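Long-range contact in citryl-spermidine/3,4-dihydroxybenzoyl-citryl-spermidine:spermidine ligase (PDB 3TO3), which catalyses the ATP-dependent condensation of spermidine with citryl-spermidine intermediates in the biosynthesis of the siderophore petrobactin: residues B[382-387]-B[442-447]. Residues are numbered along the deposited sequence; the frame is centred on the assembly and turned at random.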
ATOM      1  N   GLU B 382       5.772  11.887 -43.212  1.00 67.42           N
ATOM      2  CA  GLU B 382       6.056  10.778 -42.301  1.00 62.35           C
ATOM      3  C   GLU B 382       5.088  10.732 -41.116  1.00 57.38           C
ATOM      4  O   GLU B 382       4.661  11.758 -40.634  1.00 65.90           O
ATOM      5  CB  GLU B 382       7.512  10.860 -41.813  1.00 57.84           C
ATOM      6  CG  GLU B 382       8.535  10.812 -42.942  1.00 60.34           C
ATOM      7  CD  GLU B 382      10.001  10.879 -42.487  1.00 71.54           C
ATOM      8  OE1 GLU B 382      10.325  11.377 -41.373  1.00 62.52           O
ATOM      9  OE2 GLU B 382      10.847  10.424 -43.288  1.00 84.91           O
ATOM     10  N   ASP B 383       4.718   9.540 -40.665  1.00 61.16           N
ATOM     11  CA  ASP B 383       4.101   9.388 -39.337  1.00 57.90           C
ATOM     12  C   ASP B 383       4.882   8.343 -38.531  1.00 49.72           C
ATOM     13  O   ASP B 383       5.919   7.844 -38.990  1.00 50.71           O
ATOM     14  CB  ASP B 383       2.608   9.027 -39.416  1.00 69.95           C
ATOM     15  CG  ASP B 383       1.780   9.634 -38.257  1.00 80.64           C
ATOM     16  OD1 ASP B 383       2.326   9.866 -37.135  1.00 67.84           O
ATOM     17  OD2 ASP B 383       0.572   9.884 -38.485  1.00 88.92           O
ATOM     18  N   ALA B 384       4.403   8.013 -37.337  1.00 36.55           N
ATOM     19  CA  ALA B 384       5.178   7.167 -36.445  1.00 42.37           C
ATOM     20  C   ALA B 384       4.266   6.262 -35.665  1.00 44.98           C
ATOM     21  O   ALA B 384       3.153   6.642 -35.325  1.00 45.11           O
ATOM     22  CB  ALA B 384       6.015   8.026 -35.470  1.00 39.47           C
ATOM     23  N   VAL B 385       4.753   5.070 -35.359  1.00 42.07           N
ATOM     24  CA  VAL B 385       3.991   4.138 -34.557  1.00 43.35           C
ATOM     25  C   VAL B 385       4.937   3.539 -33.514  1.00 35.21           C
ATOM     26  O   VAL B 385       6.077   3.230 -33.820  1.00 43.82           O
ATOM     27  CB  VAL B 385       3.339   3.018 -35.476  1.00 45.20           C
ATOM     28  CG1 VAL B 385       4.375   2.364 -36.343  1.00 42.57           C
ATOM     29  CG2 VAL B 385       2.670   1.963 -34.653  1.00 51.62           C
ATOM     30  N   PRO B 386       4.457   3.354 -32.280  1.00 38.89           N
ATOM     31  CA  PRO B 386       5.264   2.638 -31.285  1.00 36.19           C
ATOM     32  C   PRO B 386       5.586   1.238 -31.759  1.00 42.40           C
ATOM     33  O   PRO B 386       4.729   0.567 -32.334  1.00 47.55           O
ATOM     34  CB  PRO B 386       4.358   2.570 -30.056  1.00 31.17           C
ATOM     35  CG  PRO B 386       3.025   3.112 -30.476  1.00 38.08           C
ATOM     36  CD  PRO B 386       3.225   3.923 -31.710  1.00 45.85           C
ATOM     37  N   PHE B 387       6.799   0.780 -31.504  1.00 39.93           N
ATOM     38  CA  PHE B 387       7.249  -0.441 -32.142  1.00 36.75           C
ATOM     39  C   PHE B 387       6.430  -1.670 -31.735  1.00 41.23           C
ATOM     40  O   PHE B 387       6.117  -2.495 -32.577  1.00 40.46           O
ATOM     41  CB  PHE B 387       8.745  -0.637 -31.963  1.00 37.34           C
ATOM     42  CG  PHE B 387       9.343  -1.658 -32.882  1.00 39.25           C
ATOM     43  CD1 PHE B 387       9.842  -1.285 -34.108  1.00 37.16           C
ATOM     44  CD2 PHE B 387       9.395  -2.993 -32.521  1.00 37.64           C
ATOM     45  CE1 PHE B 387      10.418  -2.223 -34.951  1.00 40.64           C
ATOM     46  CE2 PHE B 387       9.951  -3.921 -33.360  1.00 43.38           C
ATOM     47  CZ  PHE B 387      10.474  -3.534 -34.577  1.00 38.04           C
ATOM     48  N   ASN B 442      10.871   0.933 -26.350  1.00 44.35           N
ATOM     49  CA  ASN B 442      11.982   1.860 -26.545  1.00 42.28           C
ATOM     50  C   ASN B 442      12.169   2.314 -27.984  1.00 46.17           C
ATOM     51  O   ASN B 442      13.112   3.053 -28.297  1.00 45.42           O
ATOM     52  CB  ASN B 442      13.290   1.233 -26.075  1.00 47.58           C
ATOM     53  CG  ASN B 442      13.316   1.036 -24.585  1.00 68.65           C
ATOM     54  OD1 ASN B 442      14.041   0.182 -24.066  1.00 78.17           O
ATOM     55  ND2 ASN B 442      12.483   1.806 -23.880  1.00 67.59           N
HETATM   56  N   MSE B 443      11.292   1.842 -28.862  1.00 36.95           N
HETATM   57  CA  MSE B 443      11.522   1.976 -30.279  1.00 40.70           C
HETATM   58  C   MSE B 443      10.278   2.526 -30.941  1.00 42.24           C
HETATM   59  O   MSE B 443       9.155   2.143 -30.615  1.00 40.82           O
HETATM   60  CB  MSE B 443      11.882   0.621 -30.889  1.00 36.43           C
HETATM   61  CG  MSE B 443      13.229   0.077 -30.455  1.00 38.39           C
HETATM   62 SE   MSE B 443      13.603  -1.776 -31.084  0.73 56.55          SE
HETATM   63  CE  MSE B 443      13.711  -1.484 -33.004  1.00 34.13           C
ATOM     64  N   ILE B 444      10.495   3.422 -31.882  1.00 43.43           N
ATOM     65  CA  ILE B 444       9.420   4.037 -32.631  1.00 40.54           C
ATOM     66  C   ILE B 444       9.678   3.878 -34.111  1.00 43.91           C
ATOM     67  O   ILE B 444      10.708   4.323 -34.605  1.00 50.18           O
ATOM     68  CB  ILE B 444       9.308   5.525 -32.265  1.00 42.54           C
ATOM     69  CG1 ILE B 444       9.042   5.641 -30.761  1.00 40.35           C
ATOM     70  CG2 ILE B 444       8.205   6.182 -33.084  1.00 42.09           C
ATOM     71  CD1 ILE B 444       8.881   7.041 -30.264  1.00 44.69           C
ATOM     72  N   LEU B 445       8.766   3.228 -34.834  1.00 42.98           N
ATOM     73  CA  LEU B 445       8.933   3.149 -36.292  1.00 40.68           C
ATOM     74  C   LEU B 445       8.426   4.407 -36.948  1.00 43.53           C
ATOM     75  O   LEU B 445       7.288   4.807 -36.719  1.00 51.81           O
ATOM     76  CB  LEU B 445       8.220   1.944 -36.901  1.00 39.16           C
ATOM     77  CG  LEU B 445       8.328   1.821 -38.426  1.00 39.08           C
ATOM     78  CD1 LEU B 445       9.744   1.435 -38.837  1.00 33.98           C
ATOM     79  CD2 LEU B 445       7.333   0.769 -38.928  1.00 38.63           C
ATOM     80  N   VAL B 446       9.280   5.051 -37.735  1.00 41.96           N
ATOM     81  CA  VAL B 446       8.838   6.141 -38.587  1.00 46.46           C
ATOM     82  C   VAL B 446       8.532   5.576 -39.973  1.00 49.80           C
ATOM     83  O   VAL B 446       9.318   4.810 -40.534  1.00 50.69           O
ATOM     84  CB  VAL B 446       9.898   7.218 -38.703  1.00 48.49           C
ATOM     85  CG1 VAL B 446       9.406   8.357 -39.610  1.00 42.87           C
ATOM     86  CG2 VAL B 446      10.231   7.736 -37.331  1.00 43.05           C
ATOM     87  N   HIS B 447       7.371   5.922 -40.512  1.00 45.62           N
ATOM     88  CA  HIS B 447       6.912   5.281 -41.735  1.00 43.20           C
ATOM     89  C   HIS B 447       6.234   6.294 -42.643  1.00 48.86           C
ATOM     90  O   HIS B 447       5.865   7.397 -42.213  1.00 50.76           O
ATOM     91  CB  HIS B 447       5.934   4.151 -41.396  1.00 48.21           C
ATOM     92  CG  HIS B 447       4.634   4.636 -40.831  1.00 47.44           C
ATOM     93  ND1 HIS B 447       3.611   5.112 -41.625  1.00 43.89           N
ATOM     94  CD2 HIS B 447       4.195   4.737 -39.551  1.00 43.44           C
ATOM     95  CE1 HIS B 447       2.599   5.488 -40.859  1.00 48.40           C
ATOM     96  NE2 HIS B 447       2.931   5.278 -39.597  1.00 46.79           N
TER
HETATM   97  O   HOH W   1       1.213   6.636 -37.639  1.00 53.53           O
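Phe387 and Met443 pack side by side at the tight end of this contact, their CB atoms 3.5 Å apart. At chi1 -165° the Phe387 ring swings away from its own backbone N, alongside the Met443 chain, and that selenomethionine bends at its last torsion, which brings CE over one ring face, 4.0 Å from the ring centroid: a CH-pi contact within a Met-aromatic pair, SE lying above the same ring at a greater distance. Leu512 and Asn516 of helix 502-528 touch Met443, and Asn516 also touches Phe387. From here the backbones run as an antiparallel ladder. Phe387 N donates to Met443 O, Val385 and Leu445 exchange two N-H...O bonds, and so do Asp383 and His447, where His447 N reaches Asp383 O at 2.8 Å and 170°. Ala384-Val446 and Pro386-Ile444 are the non-hydrogen-bonded pairs between. In the mixed sheet of this IucA/IucC-family synthetase, strand 383-386 pairs with 443-448 alone, which pairs antiparallel with 451-457 on its other side; Asn442 and Asp459, flanking that hairpin, belong to the magnesium site. One face carries Ala384 CB against Ile444 CG2 at 3.7 Å, both meeting Tyr150 of helix 150-156; on the other, Val385 CG1 lies alongside Leu445 CB. The Asp383 end is more solvent-exposed, with Glu382 and Asp383 partly exposed, although its backbone bonds stay short. There Asp383 O sits 3.6 Å above the His447 ring plane, while a water in the ring plane lies 2.9 Å from His447 NE2 and donates to Ala384 O; His447 ND1 is hydrogen-bonded to Gly450 N. Glu382 OE1 touches Val446 CG1 and is hydrogen-bonded to Gly379 N.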